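Local coordinates for protein myosin regulatory light chain (Placopecten magellanicus, PDB 3PN7) that probably acts as a regulatory subunit of molluscan muscle myosin, helping to make its ATPase depend on calcium, and binds a magnesium ion, at residues T30-D33 with F39-I42; D33-G38 with I42-E47; L117-G122 with D128-T133; E136-G141 with Y146-A151. All coordinates share one frame; numbering follows the deposited sequence.

Interaction 1: residues T30-D33 with F39-I42. With MG (magnesium ion), chain G.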
loop_
_atom_site.group_PDB
_atom_site.type_symbol
_atom_site.label_atom_id
_atom_site.label_comp_id
_atom_site.label_asym_id
_atom_site.label_seq_id
_atom_site.Cartn_x
_atom_site.Cartn_y
_atom_site.Cartn_z
ATOM N N THR B 30 0.601 -29.441 22.742
ATOM C CA THR B 30 0.249 -29.854 24.091
ATOM C C THR B 30 -1.172 -30.426 24.179
ATOM O O THR B 30 -1.406 -31.427 24.859
ATOM C CB THR B 30 0.456 -28.657 25.067
ATOM O OG1 THR B 30 1.867 -28.421 25.237
ATOM C CG2 THR B 30 -0.208 -28.887 26.415
ATOM N N MET B 31 -2.121 -29.791 23.498
ATOM C CA MET B 31 -3.501 -30.264 23.520
ATOM C C MET B 31 -3.700 -31.571 22.747
ATOM O O MET B 31 -4.484 -32.432 23.152
ATOM C CB MET B 31 -4.452 -29.205 22.973
ATOM C CG MET B 31 -5.918 -29.645 23.057
ATOM S SD MET B 31 -7.080 -28.310 22.691
ATOM C CE MET B 31 -6.545 -27.086 23.874
ATOM N N ILE B 32 -3.000 -31.709 21.624
ATOM C CA ILE B 32 -3.131 -32.909 20.808
ATOM C C ILE B 32 -2.443 -34.092 21.490
ATOM O O ILE B 32 -2.846 -35.245 21.316
ATOM C CB ILE B 32 -2.579 -32.694 19.387
ATOM C CG1 ILE B 32 -3.343 -31.573 18.690
ATOM C CG2 ILE B 32 -2.719 -33.945 18.560
ATOM C CD1 ILE B 32 -2.630 -31.049 17.468
ATOM N N ASP B 33 -1.413 -33.801 22.282
ATOM C CA ASP B 33 -0.730 -34.835 23.048
ATOM C C ASP B 33 -1.515 -35.210 24.308
ATOM O O ASP B 33 -1.099 -34.912 25.432
ATOM C CB ASP B 33 0.688 -34.394 23.414
ATOM C CG ASP B 33 1.448 -35.467 24.172
ATOM O OD1 ASP B 33 2.460 -35.146 24.834
ATOM O OD2 ASP B 33 1.008 -36.637 24.120
ATOM N N PHE B 39 4.990 -36.766 23.073
ATOM C CA PHE B 39 4.907 -37.240 21.693
ATOM C C PHE B 39 3.456 -37.235 21.277
ATOM O O PHE B 39 2.584 -37.407 22.100
ATOM C CB PHE B 39 5.458 -38.672 21.564
ATOM C CG PHE B 39 6.928 -38.770 21.833
ATOM C CD1 PHE B 39 7.841 -38.636 20.805
ATOM C CD2 PHE B 39 7.401 -38.949 23.126
ATOM C CE1 PHE B 39 9.200 -38.696 21.050
ATOM C CE2 PHE B 39 8.754 -39.007 23.377
ATOM C CZ PHE B 39 9.657 -38.881 22.334
ATOM N N ILE B 40 3.187 -37.015 20.000
ATOM C CA ILE B 40 1.869 -37.308 19.459
ATOM C C ILE B 40 1.909 -38.647 18.722
ATOM O O ILE B 40 2.665 -38.805 17.752
ATOM C CB ILE B 40 1.391 -36.195 18.491
ATOM C CG1 ILE B 40 1.292 -34.845 19.207
ATOM C CG2 ILE B 40 0.045 -36.560 17.843
ATOM C CD1 ILE B 40 0.950 -33.705 18.249
ATOM N N ASP B 41 1.124 -39.621 19.183
ATOM C CA ASP B 41 1.010 -40.891 18.456
ATOM C C ASP B 41 -0.373 -41.082 17.851
ATOM O O ASP B 41 -1.207 -40.175 17.883
ATOM C CB ASP B 41 1.390 -42.086 19.336
ATOM C CG ASP B 41 0.490 -42.232 20.554
ATOM O OD1 ASP B 41 -0.557 -41.557 20.626
ATOM O OD2 ASP B 41 0.833 -43.031 21.452
ATOM N N ILE B 42 -0.639 -42.262 17.311
ATOM C CA ILE B 42 -1.916 -42.456 16.638
ATOM C C ILE B 42 -3.107 -42.377 17.604
ATOM O O ILE B 42 -4.185 -41.918 17.229
ATOM C CB ILE B 42 -1.952 -43.742 15.810
ATOM C CG1 ILE B 42 -3.264 -43.802 15.030
ATOM C CG2 ILE B 42 -1.785 -44.977 16.714
ATOM C CD1 ILE B 42 -3.227 -44.707 13.823
HETATM MG MG MG G . 1.455 -38.984 23.641
#
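D33 and F39 meet through a magnesium ion: D33 OD2 binds it at 2.4 Å and the backbone F39 O at 2.5 Å. These two oxygens, D33 OD2 and F39 O, lie 2.7 Å apart, a closeness that the shared metal explains, since neither has a proton to give. The other carboxylate oxygen, D33 OD1, takes the backbone N-H of G38. Beside this polar half lies the tightly packed one, where the methyl I32 CG2 sits 3.7 Å from I40 CD1 and 3.9 Å from I40 CG2. Both branches of I40 thus bear on one methyl, with CG1 turned beside the backbone N (chi1 -61°) and CD1 carried on towards I32. The frame is an EF-hand: D33 opens the metal-binding loop at the end of helix 19-32, and I40, whose backbone is hydrogen-bonded to L72, lies just beyond the carbonyl ligand. Cutting I40 back to an alanine takes away CG1, CG2 and CD1 and would probably open a gap beside I32 CG2. The looser side belongs to F39, whose partly exposed ring leaves the contact and rests on P71 and N73.

Interaction 2: residues D33-G38 with I42-E47. With MG (magnesium ion), chain G.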
loop_
_atom_site.group_PDB
_atom_site.type_symbol
_atom_site.label_atom_id
_atom_site.label_comp_id
_atom_site.label_asym_id
_atom_site.label_seq_id
_atom_site.Cartn_x
_atom_site.Cartn_y
_atom_site.Cartn_z
ATOM N N ASP B 33 -1.413 -33.801 22.282
ATOM C CA ASP B 33 -0.730 -34.835 23.048
ATOM C C ASP B 33 -1.515 -35.210 24.308
ATOM O O ASP B 33 -1.099 -34.912 25.432
ATOM C CB ASP B 33 0.688 -34.394 23.414
ATOM C CG ASP B 33 1.448 -35.467 24.172
ATOM O OD1 ASP B 33 2.460 -35.146 24.834
ATOM O OD2 ASP B 33 1.008 -36.637 24.120
ATOM N N GLN B 34 -2.654 -35.862 24.117
ATOM C CA GLN B 34 -3.522 -36.214 25.233
ATOM C C GLN B 34 -2.785 -37.107 26.255
ATOM O O GLN B 34 -3.164 -37.179 27.417
ATOM C CB GLN B 34 -4.810 -36.869 24.710
ATOM C CG GLN B 34 -5.532 -36.068 23.590
ATOM C CD GLN B 34 -6.593 -35.078 24.118
ATOM O OE1 GLN B 34 -6.268 -34.020 24.686
ATOM N NE2 GLN B 34 -7.866 -35.419 23.913
ATOM N N ASN B 35 -1.711 -37.748 25.804
ATOM C CA ASN B 35 -0.849 -38.605 26.623
ATOM C C ASN B 35 0.006 -37.865 27.640
ATOM O O ASN B 35 0.414 -38.442 28.647
ATOM C CB ASN B 35 0.137 -39.371 25.717
ATOM C CG ASN B 35 -0.430 -40.655 25.204
ATOM O OD1 ASN B 35 0.177 -41.324 24.367
ATOM N ND2 ASN B 35 -1.608 -41.020 25.704
ATOM N N ARG B 36 0.277 -36.594 27.363
ATOM C CA ARG B 36 1.243 -35.828 28.133
ATOM C C ARG B 36 2.581 -36.515 27.927
ATOM O O ARG B 36 3.571 -36.231 28.596
ATOM C CB ARG B 36 0.855 -35.782 29.607
ATOM C CG ARG B 36 -0.334 -34.879 29.881
ATOM C CD ARG B 36 -0.933 -35.142 31.245
ATOM N NE ARG B 36 -2.280 -34.598 31.358
ATOM C CZ ARG B 36 -2.842 -34.235 32.504
ATOM N NH1 ARG B 36 -2.170 -34.356 33.638
ATOM N NH2 ARG B 36 -4.073 -33.750 32.515
ATOM N N ASP B 37 2.568 -37.429 26.965
ATOM C CA ASP B 37 3.723 -38.196 26.532
ATOM C C ASP B 37 4.926 -37.326 26.201
ATOM O O ASP B 37 6.057 -37.655 26.547
ATOM C CB ASP B 37 3.336 -38.973 25.275
ATOM C CG ASP B 37 3.997 -40.320 25.196
ATOM O OD1 ASP B 37 4.968 -40.552 25.942
ATOM O OD2 ASP B 37 3.542 -41.150 24.388
ATOM N N GLY B 38 4.673 -36.224 25.504
ATOM C CA GLY B 38 5.731 -35.426 24.922
ATOM C C GLY B 38 5.836 -35.819 23.462
ATOM O O GLY B 38 6.651 -35.291 22.712
ATOM N N ILE B 42 -0.639 -42.262 17.311
ATOM C CA ILE B 42 -1.916 -42.456 16.638
ATOM C C ILE B 42 -3.107 -42.377 17.604
ATOM O O ILE B 42 -4.185 -41.918 17.229
ATOM C CB ILE B 42 -1.952 -43.742 15.810
ATOM C CG1 ILE B 42 -3.264 -43.802 15.030
ATOM C CG2 ILE B 42 -1.785 -44.977 16.714
ATOM C CD1 ILE B 42 -3.227 -44.707 13.823
ATOM N N ASN B 43 -2.902 -42.804 18.847
ATOM C CA ASN B 43 -3.950 -42.728 19.863
ATOM C C ASN B 43 -4.303 -41.284 20.246
ATOM O O ASN B 43 -5.482 -40.951 20.414
ATOM C CB ASN B 43 -3.555 -43.515 21.120
ATOM C CG ASN B 43 -3.291 -44.986 20.836
ATOM O OD1 ASN B 43 -3.910 -45.595 19.951
ATOM N ND2 ASN B 43 -2.360 -45.567 21.590
ATOM N N ASP B 44 -3.279 -40.437 20.387
ATOM C CA ASP B 44 -3.478 -39.013 20.654
ATOM C C ASP B 44 -4.289 -38.378 19.549
ATOM O O ASP B 44 -5.213 -37.603 19.793
ATOM C CB ASP B 44 -2.134 -38.305 20.746
ATOM C CG ASP B 44 -1.430 -38.570 22.049
ATOM O OD1 ASP B 44 -2.016 -38.257 23.108
ATOM O OD2 ASP B 44 -0.284 -39.068 22.016
ATOM N N LEU B 45 -3.930 -38.726 18.321
ATOM C CA LEU B 45 -4.569 -38.174 17.138
ATOM C C LEU B 45 -6.024 -38.625 17.069
ATOM O O LEU B 45 -6.927 -37.796 16.893
ATOM C CB LEU B 45 -3.809 -38.628 15.889
ATOM C CG LEU B 45 -3.430 -37.645 14.783
ATOM C CD1 LEU B 45 -2.950 -36.335 15.326
ATOM C CD2 LEU B 45 -2.377 -38.288 13.903
ATOM N N LYS B 46 -6.250 -39.933 17.203
ATOM C CA LYS B 46 -7.613 -40.477 17.240
ATOM C C LYS B 46 -8.439 -39.791 18.322
ATOM O O LYS B 46 -9.576 -39.366 18.089
ATOM C CB LYS B 46 -7.602 -41.979 17.546
ATOM C CG LYS B 46 -7.066 -42.878 16.456
ATOM C CD LYS B 46 -7.528 -44.316 16.695
ATOM C CE LYS B 46 -7.122 -45.240 15.567
ATOM N NZ LYS B 46 -7.918 -46.503 15.577
ATOM N N GLU B 47 -7.857 -39.701 19.516
ATOM C CA GLU B 47 -8.495 -39.019 20.633
ATOM C C GLU B 47 -8.855 -37.577 20.279
ATOM O O GLU B 47 -9.999 -37.152 20.463
ATOM C CB GLU B 47 -7.596 -39.045 21.872
ATOM C CG GLU B 47 -8.381 -38.891 23.142
ATOM C CD GLU B 47 -9.555 -39.876 23.197
ATOM O OE1 GLU B 47 -9.338 -41.076 22.913
ATOM O OE2 GLU B 47 -10.694 -39.446 23.495
HETATM MG MG MG G . 1.455 -38.984 23.641
#
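D44 and D33 share the magnesium ion across this contact. D44 OD2 binds it at 2.4 Å, its CG set beside the backbone N (chi1 -76°), with D33 OD2 only 3.5 Å from D44 OD2. The two side chains run side by side in the same direction while their carboxylate planes stand 84° apart. N35 and F39 are the other loop ligands of the ion, although the orientation of the N35 amide is uncertain; D37, also known as a magnesium-binding residue of this protein, makes no metal bond here.

Hydrogen bonds form the second group. The backbone N-H of N35 reaches D44 OD1 at 2.8 Å, on the syn lone pair and well bent (140°), so that D44 grips the metal with one oxygen and the loop backbone with the other. The N-H of G38 approaches D33 OD1 more directly, from the syn side but tilted out of the carboxylate plane; together with the metal bond on OD2 it helps hold that carboxylate in its rotation. G38 itself has a positive phi, in a conformation that calls for glycine.

Carbon packing is slight: Q34 CG lies 4.0 Å from E47 CB, where two exposed, bent chains cross near a right angle. The arrangement is the first and last positions of an EF-hand loop closing on one ion. It joins the turn that follows helix 19-32 to the first turns of helix 42-52, whose I42 and L45 lean on helix 58-66.

Interaction 3: residues L117-G122 with D128-T133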
loop_
_atom_site.group_PDB
_atom_site.type_symbol
_atom_site.label_atom_id
_atom_site.label_comp_id
_atom_site.label_asym_id
_atom_site.label_seq_id
_atom_site.Cartn_x
_atom_site.Cartn_y
_atom_site.Cartn_z
ATOM N N LEU B 117 -5.538 -4.623 -6.782
ATOM C CA LEU B 117 -4.424 -4.664 -5.823
ATOM C C LEU B 117 -3.670 -5.999 -5.868
ATOM O O LEU B 117 -2.436 -6.046 -5.832
ATOM C CB LEU B 117 -4.926 -4.426 -4.398
ATOM C CG LEU B 117 -5.563 -3.078 -4.060
ATOM C CD1 LEU B 117 -6.387 -3.193 -2.768
ATOM C CD2 LEU B 117 -4.477 -2.058 -3.879
ATOM N N LEU B 118 -4.420 -7.089 -5.927
ATOM C CA LEU B 118 -3.847 -8.416 -5.741
ATOM C C LEU B 118 -3.090 -8.819 -6.995
ATOM O O LEU B 118 -1.997 -9.376 -6.931
ATOM C CB LEU B 118 -4.959 -9.434 -5.466
ATOM C CG LEU B 118 -5.204 -10.072 -4.080
ATOM C CD1 LEU B 118 -4.728 -9.239 -2.945
ATOM C CD2 LEU B 118 -6.659 -10.427 -3.897
ATOM N N GLU B 119 -3.695 -8.537 -8.142
ATOM C CA GLU B 119 -3.198 -9.006 -9.425
ATOM C C GLU B 119 -2.114 -8.130 -10.046
ATOM O O GLU B 119 -1.193 -8.641 -10.676
ATOM C CB GLU B 119 -4.364 -9.151 -10.403
ATOM C CG GLU B 119 -4.029 -9.892 -11.677
ATOM C CD GLU B 119 -5.267 -10.298 -12.447
ATOM O OE1 GLU B 119 -6.250 -9.529 -12.442
ATOM O OE2 GLU B 119 -5.260 -11.387 -13.057
ATOM N N ASN B 120 -2.227 -6.817 -9.883
ATOM C CA ASN B 120 -1.329 -5.897 -10.581
ATOM C C ASN B 120 -0.320 -5.170 -9.713
ATOM O O ASN B 120 0.524 -4.443 -10.227
ATOM C CB ASN B 120 -2.115 -4.896 -11.427
ATOM C CG ASN B 120 -3.014 -5.584 -12.427
ATOM O OD1 ASN B 120 -4.213 -5.298 -12.514
ATOM N ND2 ASN B 120 -2.452 -6.535 -13.156
ATOM N N MET B 121 -0.392 -5.375 -8.403
ATOM C CA MET B 121 0.499 -4.668 -7.509
ATOM C C MET B 121 1.179 -5.614 -6.548
ATOM O O MET B 121 0.806 -6.777 -6.457
ATOM C CB MET B 121 -0.284 -3.601 -6.744
ATOM C CG MET B 121 -1.034 -2.671 -7.681
ATOM S SD MET B 121 -2.009 -1.418 -6.845
ATOM C CE MET B 121 -3.180 -1.072 -8.148
ATOM N N GLY B 122 2.157 -5.087 -5.813
ATOM C CA GLY B 122 2.949 -5.856 -4.884
ATOM C C GLY B 122 3.526 -7.099 -5.533
ATOM O O GLY B 122 4.055 -7.059 -6.649
ATOM N N ASP B 128 -3.985 -18.254 -11.899
ATOM C CA ASP B 128 -4.396 -19.386 -11.073
ATOM C C ASP B 128 -4.570 -18.989 -9.588
ATOM O O ASP B 128 -5.527 -19.407 -8.930
ATOM C CB ASP B 128 -3.409 -20.550 -11.211
ATOM C CG ASP B 128 -3.319 -21.084 -12.649
ATOM O OD1 ASP B 128 -4.372 -21.242 -13.312
ATOM O OD2 ASP B 128 -2.186 -21.332 -13.118
ATOM N N GLU B 129 -3.666 -18.167 -9.063
ATOM C CA GLU B 129 -3.868 -17.651 -7.712
ATOM C C GLU B 129 -5.151 -16.814 -7.629
ATOM O O GLU B 129 -5.931 -16.971 -6.692
ATOM C CB GLU B 129 -2.647 -16.886 -7.218
ATOM C CG GLU B 129 -1.475 -17.802 -6.902
ATOM C CD GLU B 129 -0.182 -17.030 -6.684
ATOM O OE1 GLU B 129 0.009 -15.978 -7.342
ATOM O OE2 GLU B 129 0.645 -17.482 -5.856
ATOM N N MET B 130 -5.386 -15.967 -8.633
ATOM C CA MET B 130 -6.626 -15.197 -8.708
ATOM C C MET B 130 -7.865 -16.106 -8.712
ATOM O O MET B 130 -8.820 -15.868 -7.972
ATOM C CB MET B 130 -6.631 -14.268 -9.934
ATOM C CG MET B 130 -5.623 -13.115 -9.853
ATOM S SD MET B 130 -5.916 -12.062 -8.401
ATOM C CE MET B 130 -7.434 -11.220 -8.819
ATOM N N ARG B 131 -7.846 -17.157 -9.529
ATOM C CA ARG B 131 -9.012 -18.028 -9.646
ATOM C C ARG B 131 -9.363 -18.755 -8.343
ATOM O O ARG B 131 -10.526 -18.811 -7.954
ATOM C CB ARG B 131 -8.838 -19.048 -10.784
ATOM C CG ARG B 131 -10.079 -19.953 -10.992
ATOM C CD ARG B 131 -9.796 -21.103 -11.960
ATOM N NE ARG B 131 -8.789 -22.021 -11.437
ATOM C CZ ARG B 131 -7.542 -22.118 -11.895
ATOM N NH1 ARG B 131 -7.138 -21.358 -12.901
ATOM N NH2 ARG B 131 -6.698 -22.986 -11.347
ATOM N N MET B 132 -8.361 -19.313 -7.681
ATOM C CA MET B 132 -8.587 -20.062 -6.452
ATOM C C MET B 132 -8.936 -19.132 -5.297
ATOM O O MET B 132 -9.604 -19.533 -4.352
ATOM C CB MET B 132 -7.360 -20.894 -6.091
ATOM C CG MET B 132 -7.014 -21.974 -7.111
ATOM S SD MET B 132 -5.425 -22.705 -6.705
ATOM C CE MET B 132 -4.934 -23.382 -8.289
ATOM N N THR B 133 -8.464 -17.892 -5.363
ATOM C CA THR B 133 -8.780 -16.922 -4.328
ATOM C C THR B 133 -10.271 -16.570 -4.344
ATOM O O THR B 133 -10.937 -16.635 -3.324
ATOM C CB THR B 133 -7.913 -15.655 -4.460
ATOM O OG1 THR B 133 -6.541 -15.991 -4.203
ATOM C CG2 THR B 133 -8.355 -14.592 -3.458
#
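M130 reaches across to E119 and L118, and its chain can be followed outward from the backbone. CB leaves the helix in the direction of the facing segment. At CG, placed beside the backbone N (chi1 -68°), the chain meets the glutamate carboxylate: M130 CG is 3.7 Å from E119 OE2 and 3.8 Å from E119 CD. Bends at chi2 and chi3 then fold it back, so that M130 SD lies 3.9 Å from E119 CB and 4.1 Å from L118 CB. The tip, M130 CE, returns to E119 CB at 4.0 Å. E119, extended beyond its own CG, crosses the methionine at about a right angle and is touched along its length. With a serine in place of M130 the sulfur and methyl are gone, and E119 CB and L118 CB would probably face a gap. Further along, T133 OG1 gives its proton to E129 O at 2.7 Å, from the face of that carbonyl opposite to T133 N, tying the threonine to its own helix. This is a helix-loop-helix contact away from the metal site: the end of helix 111-120 packs on helix 127-134, with F125 of the connecting loop lying against L118, M130 and T133.

Interaction 4: residues E136-G141 with Y146-A151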
loop_
_atom_site.group_PDB
_atom_site.type_symbol
_atom_site.label_atom_id
_atom_site.label_comp_id
_atom_site.label_asym_id
_atom_site.label_seq_id
_atom_site.Cartn_x
_atom_site.Cartn_y
_atom_site.Cartn_z
ATOM N N GLU B 136 -14.469 -19.080 -3.811
ATOM C CA GLU B 136 -15.446 -19.188 -2.750
ATOM C C GLU B 136 -15.509 -17.880 -1.997
ATOM O O GLU B 136 -16.030 -17.822 -0.887
ATOM C CB GLU B 136 -15.091 -20.335 -1.803
ATOM C CG GLU B 136 -15.236 -21.718 -2.420
ATOM C CD GLU B 136 -16.670 -22.205 -2.435
ATOM O OE1 GLU B 136 -17.287 -22.282 -1.352
ATOM O OE2 GLU B 136 -17.183 -22.515 -3.530
ATOM N N ALA B 137 -14.977 -16.822 -2.599
ATOM C CA ALA B 137 -14.983 -15.542 -1.897
ATOM C C ALA B 137 -16.392 -14.972 -1.748
ATOM O O ALA B 137 -17.218 -15.093 -2.649
ATOM C CB ALA B 137 -14.078 -14.548 -2.604
ATOM N N PRO B 138 -16.623 -14.394 -0.572
ATOM C CA PRO B 138 -17.894 -13.770 -0.205
ATOM C C PRO B 138 -17.995 -12.393 -0.826
ATOM O O PRO B 138 -17.561 -11.394 -0.260
ATOM C CB PRO B 138 -17.797 -13.663 1.316
ATOM C CG PRO B 138 -16.345 -13.593 1.594
ATOM C CD PRO B 138 -15.680 -14.439 0.557
ATOM N N VAL B 139 -18.569 -12.369 -2.016
ATOM C CA VAL B 139 -18.730 -11.159 -2.807
ATOM C C VAL B 139 -20.181 -10.987 -3.225
ATOM O O VAL B 139 -20.790 -11.893 -3.791
ATOM C CB VAL B 139 -17.840 -11.179 -4.061
ATOM C CG1 VAL B 139 -17.887 -9.837 -4.761
ATOM C CG2 VAL B 139 -16.415 -11.542 -3.693
ATOM N N GLU B 140 -20.729 -9.814 -2.941
ATOM C CA GLU B 140 -22.129 -9.531 -3.213
ATOM C C GLU B 140 -22.317 -8.044 -3.491
ATOM O O GLU B 140 -21.792 -7.194 -2.752
ATOM C CB GLU B 140 -23.003 -9.980 -2.031
ATOM C CG GLU B 140 -24.498 -9.865 -2.293
ATOM C CD GLU B 140 -25.338 -10.417 -1.153
ATOM O OE1 GLU B 140 -25.607 -11.639 -1.139
ATOM O OE2 GLU B 140 -25.728 -9.626 -0.268
ATOM N N GLY B 141 -23.064 -7.727 -4.550
ATOM C CA GLY B 141 -23.288 -6.339 -4.925
ATOM C C GLY B 141 -21.992 -5.607 -5.262
ATOM O O GLY B 141 -21.879 -4.413 -5.024
ATOM N N TYR B 146 -14.431 -8.605 3.393
ATOM C CA TYR B 146 -13.129 -9.050 3.851
ATOM C C TYR B 146 -13.064 -9.572 5.282
ATOM O O TYR B 146 -12.178 -10.362 5.603
ATOM C CB TYR B 146 -12.065 -7.986 3.612
ATOM C CG TYR B 146 -12.174 -6.710 4.411
ATOM C CD1 TYR B 146 -11.792 -6.663 5.744
ATOM C CD2 TYR B 146 -12.579 -5.519 3.801
ATOM C CE1 TYR B 146 -11.850 -5.463 6.471
ATOM C CE2 TYR B 146 -12.634 -4.321 4.505
ATOM C CZ TYR B 146 -12.275 -4.301 5.840
ATOM O OH TYR B 146 -12.327 -3.121 6.527
ATOM N N VAL B 147 -13.970 -9.115 6.144
ATOM C CA VAL B 147 -14.086 -9.700 7.477
ATOM C C VAL B 147 -14.421 -11.191 7.370
ATOM O O VAL B 147 -13.780 -12.038 7.979
ATOM C CB VAL B 147 -15.156 -8.980 8.318
ATOM C CG1 VAL B 147 -15.341 -9.683 9.670
ATOM C CG2 VAL B 147 -14.776 -7.512 8.500
ATOM N N ARG B 148 -15.422 -11.508 6.566
ATOM C CA ARG B 148 -15.826 -12.888 6.357
ATOM C C ARG B 148 -14.765 -13.685 5.582
ATOM O O ARG B 148 -14.536 -14.869 5.841
ATOM C CB ARG B 148 -17.148 -12.907 5.604
ATOM C CG ARG B 148 -17.790 -14.262 5.507
ATOM C CD ARG B 148 -19.123 -14.131 4.802
ATOM N NE ARG B 148 -19.834 -15.399 4.718
ATOM C CZ ARG B 148 -20.792 -15.642 3.831
ATOM N NH1 ARG B 148 -21.129 -14.698 2.953
ATOM N NH2 ARG B 148 -21.405 -16.820 3.814
ATOM N N PHE B 149 -14.115 -13.036 4.623
ATOM C CA PHE B 149 -13.036 -13.686 3.888
ATOM C C PHE B 149 -11.919 -14.096 4.855
ATOM O O PHE B 149 -11.388 -15.194 4.766
ATOM C CB PHE B 149 -12.509 -12.766 2.779
ATOM C CG PHE B 149 -11.300 -13.297 2.065
ATOM C CD1 PHE B 149 -11.434 -14.159 0.989
ATOM C CD2 PHE B 149 -10.026 -12.922 2.466
ATOM C CE1 PHE B 149 -10.319 -14.649 0.324
ATOM C CE2 PHE B 149 -8.907 -13.396 1.808
ATOM C CZ PHE B 149 -9.049 -14.264 0.736
ATOM N N VAL B 150 -11.581 -13.221 5.790
ATOM C CA VAL B 150 -10.539 -13.515 6.763
ATOM C C VAL B 150 -10.904 -14.725 7.633
ATOM O O VAL B 150 -10.049 -15.557 7.925
ATOM C CB VAL B 150 -10.201 -12.296 7.656
ATOM C CG1 VAL B 150 -9.226 -12.710 8.758
ATOM C CG2 VAL B 150 -9.611 -11.160 6.821
ATOM N N ALA B 151 -12.173 -14.823 8.030
ATOM C CA ALA B 151 -12.640 -15.947 8.831
ATOM C C ALA B 151 -12.454 -17.231 8.045
ATOM O O ALA B 151 -12.061 -18.260 8.594
ATOM C CB ALA B 151 -14.107 -15.773 9.218
#
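The first torsions place CG of R148 (chi1 -171°) and of F149 (chi1 174°) anti to the backbone N, and P138 meets both side chains at the start of a helix. The exposed arginine runs extended from CG to NE past the proline, bringing R148 CD to 3.8 Å from P138 CB, with R148 NH1 3.9 Å from the same carbon. P138 CG looks at the helix backbone instead: it stands 3.8 Å from F149 N and 4.1 Å from F149 CB. P138 CD comes to the edge of the phenylalanine ring, near its plane, while A137 CB makes a looser approach of 4.5 Å to F149 CD1. In the fold, P138 precedes strand 139-140, which pairs antiparallel with strand 143-144, and helix 146-154 follows; helix 127-134, this short hairpin and helix 146-154 are consistent with a degenerate EF-hand. A backbone hydrogen bond in which P138 O accepts from D145 closes the base of the hairpin, and D145 OD1 also accepts from R148 N. The buried ring of F149 meets that of F144 with planes at about 50°, and packs on an apolar side chain of another protein chain.

Overall arrangement
From the N terminus, helix 19-32 runs into interaction 1, which closes the metal loop between residues 30-33 and 39-42. Interaction 2 overlaps it, starting from the shared D33 and carrying the closure on to helix 42-52; their centres are about 4 Å apart and both touch the magnesium ion. Interaction 3 comes later in series, joining helices 111-120 and 127-134 across their connecting loop, and interaction 4 then closes the hairpin of strands 139-140 and 143-144 onto helix 146-154. These two meet where T133 O approaches F149 CE1 at 4.2 Å. The metal-bound pair and the later pair lie on opposite sides of the chain's centre, with about 34 to 40 Å between their centres.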